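Local coordinates for RIM-binding protein, isoform F (Drosophila melanogaster, PDB 6Q9M) that probably acts as an active-zone scaffold that couples synaptic vesicle recruitment to release sites, at residues 93-107 / 120-132. Sequence-based numbering, arbitrary orientation.
Sequences TMIIGRDTAHLGPSA and ISWLPANSNHQHV
Thr-93 and Ser-127 form a two-way polar link. The backbone N of Thr-93 donates to Ser-127 OG at 2.9 Å in a nearly straight bond (166°). In return, Ser-127 N donates to Thr-93 O. Ser-127 OG reaches Thr-93 because it sits between its own backbone N and carbonyl carbon (chi1 56°). A weak bond runs from Ile-95 N to Ala-125 O, and Met-94 CA makes a CA-H...O contact of 3.3 Å with Ala-125 O. Asn-126 folds into an Asx turn, its OD1 accepting from Asn-128 N in the carbonyl plane. Asn-128 also bonds through ND2 to the backbone of Leu-14.

Farther along, Ser-106 and Leu-123 are a hydrogen-bonded antiparallel pair. Ser-106 N to Leu-123 O and Leu-123 N to Ser-106 O are both 2.8 Å, at the open end of the hairpin of strands 106-111 and 118-123.

The Ala-125 methyl packs against the carbonyls of Leu-103 and Gly-104, with CB 3.2 Å from Leu-103 O. Among apolar contacts, Ile-95 CD1 lies 4.1 Å from Ala-125 CB, and Pro-105 lays CB beside Trp-122 CD1. Pro-105 CG meets His-131 ND1 at 3.6 Å. Trp-122 NE1 lies above one face of that imidazole, offset toward its rim. Thr-93 CG2 packs across Pro-124, against its O and ring CG, whereas Thr-93 OG1, anti to the backbone N (chi1 -164°), bonds to Ile-75 and Arg-74. Arg-74 also binds Pro-124 O.

An alanine in place of Ser-127 would probably leave the Thr-93 N-H without its acceptor and weaken the tie at this end of strand 93-96.

Strand 93-96 is an outermost strand of a four-stranded sheet in the first fibronectin module. Its link to 125-127 of the second combines the Ser-127 side-chain bond, backbone bonds and Thr-93 and Ala-125 packing, consistent with a firm rather than freely swinging junction. Ser-106 and Leu-123 hold the second module's own hairpin.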
ATOM      1  N   THR A  93       9.258  -7.420  -8.770  1.00 49.83           N
ATOM      2  CA  THR A  93       9.916  -7.727  -7.514  1.00 51.44           C
ATOM      3  C   THR A  93       9.850  -9.217  -7.227  1.00 51.36           C
ATOM      4  O   THR A  93       8.937  -9.919  -7.674  1.00 50.95           O
ATOM      5  CB  THR A  93       9.307  -6.960  -6.348  1.00 48.51           C
ATOM      6  OG1 THR A  93      10.219  -7.017  -5.242  1.00 57.52           O
ATOM      7  CG2 THR A  93       7.960  -7.591  -5.927  1.00 48.27           C
ATOM      8  N   MET A  94      10.859  -9.691  -6.496  1.00 49.62           N
ATOM      9  CA  MET A  94      10.896 -11.083  -6.065  1.00 56.22           C
ATOM     10  C   MET A  94      11.769 -11.206  -4.825  1.00 60.03           C
ATOM     11  O   MET A  94      12.700 -10.417  -4.609  1.00 54.52           O
ATOM     12  CB  MET A  94      11.414 -12.011  -7.169  1.00 51.44           C
ATOM     13  CG  MET A  94      12.888 -11.792  -7.504  1.00 55.99           C
ATOM     14  SD  MET A  94      13.557 -13.042  -8.640  1.00 70.01           S
ATOM     15  CE  MET A  94      15.256 -12.479  -8.772  1.00 62.72           C
ATOM     16  N   ILE A  95      11.461 -12.207  -4.016  1.00 61.42           N
ATOM     17  CA  ILE A  95      12.214 -12.486  -2.804  1.00 59.86           C
ATOM     18  C   ILE A  95      12.991 -13.774  -2.995  1.00 60.04           C
ATOM     19  O   ILE A  95      12.458 -14.751  -3.540  1.00 62.51           O
ATOM     20  CB  ILE A  95      11.277 -12.578  -1.589  1.00 63.28           C
ATOM     21  CG1 ILE A  95      10.532 -11.254  -1.411  1.00 61.07           C
ATOM     22  CG2 ILE A  95      12.066 -12.937  -0.348  1.00 73.35           C
ATOM     23  CD1 ILE A  95       9.387 -11.339  -0.422  1.00 63.93           C
ATOM     24  N   ILE A  96      14.251 -13.754  -2.568  1.00 64.64           N
ATOM     25  CA  ILE A  96      15.146 -14.896  -2.652  1.00 68.73           C
ATOM     26  C   ILE A  96      15.727 -15.158  -1.269  1.00 76.25           C
ATOM     27  O   ILE A  96      15.699 -14.296  -0.389  1.00 72.09           O
ATOM     28  CB  ILE A  96      16.273 -14.652  -3.666  1.00 63.65           C
ATOM     29  CG1 ILE A  96      17.129 -13.478  -3.176  1.00 58.90           C
ATOM     30  CG2 ILE A  96      15.695 -14.335  -5.027  1.00 61.30           C
ATOM     31  CD1 ILE A  96      18.325 -13.205  -4.045  1.00 65.69           C
ATOM     32  N   GLY A  97      16.242 -16.368  -1.080  1.00100.75           N
ATOM     33  CA  GLY A  97      16.904 -16.762   0.149  1.00108.60           C
ATOM     34  C   GLY A  97      16.098 -17.788   0.928  1.00112.25           C
ATOM     35  O   GLY A  97      14.951 -18.100   0.610  1.00110.46           O
ATOM     36  N   ARG A  98      16.744 -18.309   1.979  1.00121.45           N
ATOM     37  CA  ARG A  98      16.122 -19.184   2.976  1.00128.21           C
ATOM     38  C   ARG A  98      15.294 -20.281   2.299  1.00129.22           C
ATOM     39  O   ARG A  98      15.849 -21.215   1.710  1.00132.93           O
ATOM     40  CB  ARG A  98      15.346 -18.270   3.971  1.00127.58           C
ATOM     41  CG  ARG A  98      14.046 -18.691   4.728  1.00131.27           C
ATOM     42  CD  ARG A  98      14.111 -20.018   5.496  1.00139.25           C
ATOM     43  NE  ARG A  98      12.831 -20.732   5.414  1.00135.79           N
ATOM     44  CZ  ARG A  98      12.465 -21.727   6.217  1.00133.78           C
ATOM     45  NH1 ARG A  98      13.274 -22.132   7.186  1.00137.25           N
ATOM     46  NH2 ARG A  98      11.283 -22.312   6.058  1.00130.58           N
ATOM     47  N   ASP A  99      13.979 -20.159   2.366  1.00127.62           N
ATOM     48  CA  ASP A  99      12.957 -21.006   1.785  1.00132.62           C
ATOM     49  C   ASP A  99      11.806 -20.029   1.697  1.00123.89           C
ATOM     50  O   ASP A  99      10.869 -20.047   2.498  1.00126.17           O
ATOM     51  CB  ASP A  99      12.630 -22.244   2.620  1.00146.87           C
ATOM     52  CG  ASP A  99      12.245 -23.443   1.762  1.00153.80           C
ATOM     53  OD1 ASP A  99      11.616 -23.241   0.701  1.00151.04           O
ATOM     54  OD2 ASP A  99      12.568 -24.585   2.161  1.00159.08           O
ATOM     55  N   THR A 100      11.943 -19.115   0.749  1.00112.78           N
ATOM     56  CA  THR A 100      11.040 -18.006   0.569  1.00 99.92           C
ATOM     57  C   THR A 100      10.050 -18.274  -0.541  1.00 97.57           C
ATOM     58  O   THR A 100       9.180 -17.437  -0.795  1.00 94.57           O
ATOM     59  CB  THR A 100      11.854 -16.743   0.272  1.00 93.13           C
ATOM     60  OG1 THR A 100      12.847 -17.040  -0.723  1.00 88.21           O
ATOM     61  CG2 THR A 100      12.562 -16.268   1.535  1.00 90.12           C
ATOM     62  N   ALA A 101      10.161 -19.432  -1.198  1.00101.75           N
ATOM     63  CA  ALA A 101       9.319 -19.751  -2.343  1.00105.93           C
ATOM     64  C   ALA A 101       7.843 -19.802  -1.981  1.00106.91           C
ATOM     65  O   ALA A 101       6.996 -19.720  -2.876  1.00109.71           O
ATOM     66  CB  ALA A 101       9.751 -21.090  -2.945  1.00112.62           C
ATOM     67  N   HIS A 102       7.510 -19.936  -0.698  1.00105.47           N
ATOM     68  CA  HIS A 102       6.123 -20.071  -0.286  1.00105.55           C
ATOM     69  C   HIS A 102       5.569 -18.815   0.375  1.00 99.11           C
ATOM     70  O   HIS A 102       4.394 -18.799   0.760  1.00 93.62           O
ATOM     71  CB  HIS A 102       5.963 -21.287   0.631  1.00111.72           C
ATOM     72  CG  HIS A 102       5.886 -22.583  -0.117  1.00120.03           C
ATOM     73  ND1 HIS A 102       5.595 -22.641  -1.463  1.00120.89           N
ATOM     74  CD2 HIS A 102       6.072 -23.864   0.282  1.00125.64           C
ATOM     75  CE1 HIS A 102       5.599 -23.901  -1.859  1.00125.16           C
ATOM     76  NE2 HIS A 102       5.886 -24.663  -0.819  1.00127.87           N
ATOM     77  N   LEU A 103       6.373 -17.762   0.508  1.00 94.53           N
ATOM     78  CA  LEU A 103       5.868 -16.505   1.038  1.00 80.84           C
ATOM     79  C   LEU A 103       4.931 -15.869   0.020  1.00 73.58           C
ATOM     80  O   LEU A 103       5.126 -15.982  -1.190  1.00 84.21           O
ATOM     81  CB  LEU A 103       7.014 -15.547   1.351  1.00 73.71           C
ATOM     82  CG  LEU A 103       8.011 -15.982   2.417  1.00 83.65           C
ATOM     83  CD1 LEU A 103       9.190 -15.022   2.445  1.00 83.58           C
ATOM     84  CD2 LEU A 103       7.330 -16.056   3.778  1.00 90.22           C
ATOM     85  N   GLY A 104       3.911 -15.184   0.519  1.00 59.45           N
ATOM     86  CA  GLY A 104       2.937 -14.555  -0.338  1.00 55.82           C
ATOM     87  C   GLY A 104       2.973 -13.046  -0.226  1.00 56.46           C
ATOM     88  O   GLY A 104       3.932 -12.462   0.291  1.00 53.86           O
ATOM     89  N   PRO A 105       1.926 -12.386  -0.719  1.00 54.83           N
ATOM     90  CA  PRO A 105       1.863 -10.920  -0.649  1.00 51.77           C
ATOM     91  C   PRO A 105       1.931 -10.400   0.786  1.00 52.18           C
ATOM     92  O   PRO A 105       1.693 -11.118   1.756  1.00 49.54           O
ATOM     93  CB  PRO A 105       0.507 -10.592  -1.289  1.00 49.69           C
ATOM     94  CG  PRO A 105       0.132 -11.805  -2.070  1.00 51.47           C
ATOM     95  CD  PRO A 105       0.747 -12.972  -1.375  1.00 49.91           C
ATOM     96  N   SER A 106       2.275  -9.118   0.904  1.00 51.45           N
ATOM     97  CA  SER A 106       2.342  -8.419   2.182  1.00 47.61           C
ATOM     98  C   SER A 106       1.894  -6.980   1.982  1.00 53.43           C
ATOM     99  O   SER A 106       1.680  -6.521   0.858  1.00 50.28           O
ATOM    100  CB  SER A 106       3.759  -8.435   2.772  1.00 42.49           C
ATOM    101  OG  SER A 106       4.633  -7.565   2.051  1.00 50.20           O
ATOM    102  N   ALA A 107       1.801  -6.254   3.090  1.00 55.72           N
ATOM    103  CA  ALA A 107       1.478  -4.826   3.075  1.00 50.02           C
ATOM    104  C   ALA A 107       0.179  -4.539   2.323  1.00 41.57           C
ATOM    105  O   ALA A 107       0.079  -3.575   1.568  1.00 43.65           O
ATOM    106  CB  ALA A 107       2.637  -4.004   2.489  1.00 37.27           C
ATOM    107  N   ILE A 120      -7.437  -1.362  -3.471  1.00 47.17           N
ATOM    108  CA  ILE A 120      -6.655  -2.343  -2.730  1.00 45.14           C
ATOM    109  C   ILE A 120      -5.285  -2.441  -3.380  1.00 51.77           C
ATOM    110  O   ILE A 120      -5.188  -2.746  -4.573  1.00 53.26           O
ATOM    111  CB  ILE A 120      -7.325  -3.731  -2.729  1.00 47.10           C
ATOM    112  CG1 ILE A 120      -8.796  -3.652  -2.287  1.00 42.17           C
ATOM    113  CG2 ILE A 120      -6.502  -4.705  -1.890  1.00 43.12           C
ATOM    114  CD1 ILE A 120      -8.996  -3.172  -0.872  1.00 39.44           C
ATOM    115  N   SER A 121      -4.236  -2.247  -2.581  1.00 53.10           N
ATOM    116  CA  SER A 121      -2.841  -2.373  -2.984  1.00 47.52           C
ATOM    117  C   SER A 121      -2.154  -3.456  -2.154  1.00 51.50           C
ATOM    118  O   SER A 121      -2.582  -3.779  -1.036  1.00 47.00           O
ATOM    119  CB  SER A 121      -2.087  -1.055  -2.790  1.00 43.76           C
ATOM    120  OG  SER A 121      -2.757   0.013  -3.447  1.00 52.10           O
ATOM    121  N   TRP A 122      -1.065  -3.998  -2.702  1.00 39.18           N
ATOM    122  CA  TRP A 122      -0.268  -4.982  -1.981  1.00 40.53           C
ATOM    123  C   TRP A 122       1.146  -5.003  -2.546  1.00 51.56           C
ATOM    124  O   TRP A 122       1.451  -4.376  -3.567  1.00 47.88           O
ATOM    125  CB  TRP A 122      -0.896  -6.380  -2.050  1.00 44.09           C
ATOM    126  CG  TRP A 122      -1.049  -6.921  -3.434  1.00 48.70           C
ATOM    127  CD1 TRP A 122      -0.194  -7.761  -4.083  1.00 46.68           C
ATOM    128  CD2 TRP A 122      -2.139  -6.679  -4.338  1.00 50.09           C
ATOM    129  NE1 TRP A 122      -0.687  -8.059  -5.337  1.00 46.84           N
ATOM    130  CE2 TRP A 122      -1.872  -7.400  -5.520  1.00 49.98           C
ATOM    131  CE3 TRP A 122      -3.312  -5.921  -4.261  1.00 44.48           C
ATOM    132  CZ2 TRP A 122      -2.726  -7.373  -6.625  1.00 44.84           C
ATOM    133  CZ3 TRP A 122      -4.153  -5.903  -5.341  1.00 44.74           C
ATOM    134  CH2 TRP A 122      -3.857  -6.627  -6.515  1.00 51.35           C
ATOM    135  N   LEU A 123       2.014  -5.715  -1.838  1.00 45.17           N
ATOM    136  CA  LEU A 123       3.370  -5.985  -2.282  1.00 44.39           C
ATOM    137  C   LEU A 123       3.477  -7.479  -2.512  1.00 45.99           C
ATOM    138  O   LEU A 123       3.427  -8.248  -1.545  1.00 48.60           O
ATOM    139  CB  LEU A 123       4.397  -5.521  -1.248  1.00 49.47           C
ATOM    140  CG  LEU A 123       5.882  -5.670  -1.625  1.00 51.96           C
ATOM    141  CD1 LEU A 123       6.188  -4.980  -2.962  1.00 48.03           C
ATOM    142  CD2 LEU A 123       6.800  -5.126  -0.510  1.00 43.27           C
ATOM    143  N   PRO A 124       3.564  -7.943  -3.753  1.00 49.27           N
ATOM    144  CA  PRO A 124       3.680  -9.380  -3.987  1.00 49.90           C
ATOM    145  C   PRO A 124       5.033  -9.875  -3.509  1.00 53.88           C
ATOM    146  O   PRO A 124       5.994  -9.113  -3.396  1.00 52.18           O
ATOM    147  CB  PRO A 124       3.549  -9.509  -5.510  1.00 51.85           C
ATOM    148  CG  PRO A 124       3.966  -8.190  -6.047  1.00 46.13           C
ATOM    149  CD  PRO A 124       3.615  -7.162  -5.003  1.00 50.12           C
ATOM    150  N   ALA A 125       5.089 -11.173  -3.199  1.00 51.79           N
ATOM    151  CA  ALA A 125       6.367 -11.825  -2.968  1.00 47.39           C
ATOM    152  C   ALA A 125       7.092 -12.106  -4.272  1.00 50.72           C
ATOM    153  O   ALA A 125       8.329 -12.114  -4.296  1.00 61.37           O
ATOM    154  CB  ALA A 125       6.172 -13.131  -2.200  1.00 40.12           C
ATOM    155  N   ASN A 126       6.350 -12.322  -5.354  1.00 45.48           N
ATOM    156  CA  ASN A 126       6.937 -12.511  -6.687  1.00 54.02           C
ATOM    157  C   ASN A 126       5.943 -11.972  -7.706  1.00 56.63           C
ATOM    158  O   ASN A 126       4.824 -12.486  -7.817  1.00 52.65           O
ATOM    159  CB  ASN A 126       7.251 -13.984  -6.962  1.00 48.97           C
ATOM    160  CG  ASN A 126       7.974 -14.189  -8.275  1.00 53.95           C
ATOM    161  OD1 ASN A 126       7.539 -13.710  -9.325  1.00 53.93           O
ATOM    162  ND2 ASN A 126       9.100 -14.897  -8.223  1.00 62.59           N
ATOM    163  N   SER A 127       6.339 -10.947  -8.448  1.00 55.61           N
ATOM    164  CA  SER A 127       5.366 -10.250  -9.277  1.00 49.45           C
ATOM    165  C   SER A 127       5.131 -10.929 -10.617  1.00 54.10           C
ATOM    166  O   SER A 127       4.465 -10.347 -11.477  1.00 60.07           O
ATOM    167  CB  SER A 127       5.808  -8.809  -9.487  1.00 42.80           C
ATOM    168  OG  SER A 127       7.101  -8.806 -10.048  1.00 59.90           O
ATOM    169  N   ASN A 128       5.666 -12.135 -10.811  1.00 59.86           N
ATOM    170  CA  ASN A 128       5.314 -12.964 -11.956  1.00 64.55           C
ATOM    171  C   ASN A 128       4.021 -13.737 -11.738  1.00 66.01           C
ATOM    172  O   ASN A 128       3.519 -14.339 -12.687  1.00 66.08           O
ATOM    173  CB  ASN A 128       6.429 -13.972 -12.272  1.00 57.26           C
ATOM    174  CG  ASN A 128       7.738 -13.310 -12.693  1.00 65.40           C
ATOM    175  OD1 ASN A 128       7.771 -12.459 -13.584  1.00 72.25           O
ATOM    176  ND2 ASN A 128       8.829 -13.730 -12.071  1.00 65.10           N
ATOM    177  N   HIS A 129       3.484 -13.744 -10.521  1.00 60.49           N
ATOM    178  CA  HIS A 129       2.293 -14.516 -10.193  1.00 60.91           C
ATOM    179  C   HIS A 129       1.027 -13.708 -10.421  1.00 59.20           C
ATOM    180  O   HIS A 129       0.987 -12.498 -10.185  1.00 55.37           O
ATOM    181  CB  HIS A 129       2.310 -14.963  -8.728  1.00 59.63           C
ATOM    182  CG  HIS A 129       3.312 -16.028  -8.431  1.00 70.46           C
ATOM    183  ND1 HIS A 129       4.656 -15.874  -8.684  1.00 76.40           N
ATOM    184  CD2 HIS A 129       3.167 -17.260  -7.891  1.00 78.21           C
ATOM    185  CE1 HIS A 129       5.296 -16.971  -8.320  1.00 81.83           C
ATOM    186  NE2 HIS A 129       4.415 -17.825  -7.833  1.00 78.78           N
ATOM    187  N   GLN A 130      -0.034 -14.405 -10.812  1.00 62.14           N
ATOM    188  CA  GLN A 130      -1.359 -13.824 -10.687  1.00 56.80           C
ATOM    189  C   GLN A 130      -1.743 -13.727  -9.215  1.00 58.54           C
ATOM    190  O   GLN A 130      -1.309 -14.525  -8.378  1.00 54.70           O
ATOM    191  CB  GLN A 130      -2.383 -14.662 -11.440  1.00 56.76           C
ATOM    192  CG  GLN A 130      -2.086 -14.810 -12.914  1.00 58.09           C
ATOM    193  CD  GLN A 130      -3.213 -15.504 -13.645  1.00 73.19           C
ATOM    194  OE1 GLN A 130      -4.106 -14.860 -14.200  1.00 77.69           O
ATOM    195  NE2 GLN A 130      -3.188 -16.827 -13.639  1.00 82.64           N
ATOM    196  N   HIS A 131      -2.580 -12.748  -8.902  1.00 52.23           N
ATOM    197  CA  HIS A 131      -3.043 -12.574  -7.540  1.00 55.16           C
ATOM    198  C   HIS A 131      -4.562 -12.519  -7.521  1.00 60.44           C
ATOM    199  O   HIS A 131      -5.195 -12.040  -8.466  1.00 62.11           O
ATOM    200  CB  HIS A 131      -2.440 -11.329  -6.906  1.00 47.74           C
ATOM    201  CG  HIS A 131      -0.965 -11.434  -6.688  1.00 56.67           C
ATOM    202  ND1 HIS A 131      -0.417 -12.093  -5.607  1.00 61.44           N
ATOM    203  CD2 HIS A 131       0.077 -10.984  -7.425  1.00 53.52           C
ATOM    204  CE1 HIS A 131       0.901 -12.028  -5.679  1.00 57.28           C
ATOM    205  NE2 HIS A 131       1.225 -11.366  -6.774  1.00 56.28           N
ATOM    206  N   VAL A 132      -5.131 -13.021  -6.425  1.00 50.65           N
ATOM    207  CA  VAL A 132      -6.570 -13.133  -6.242  1.00 51.40           C
ATOM    208  C   VAL A 132      -6.963 -12.231  -5.086  1.00 52.31           C
ATOM    209  O   VAL A 132      -6.437 -12.373  -3.975  1.00 44.37           O
ATOM    210  CB  VAL A 132      -6.985 -14.587  -5.962  1.00 57.59           C
ATOM    211  CG1 VAL A 132      -8.398 -14.643  -5.467  1.00 61.57           C
ATOM    212  CG2 VAL A 132      -6.851 -15.434  -7.212  1.00 56.96           C
TER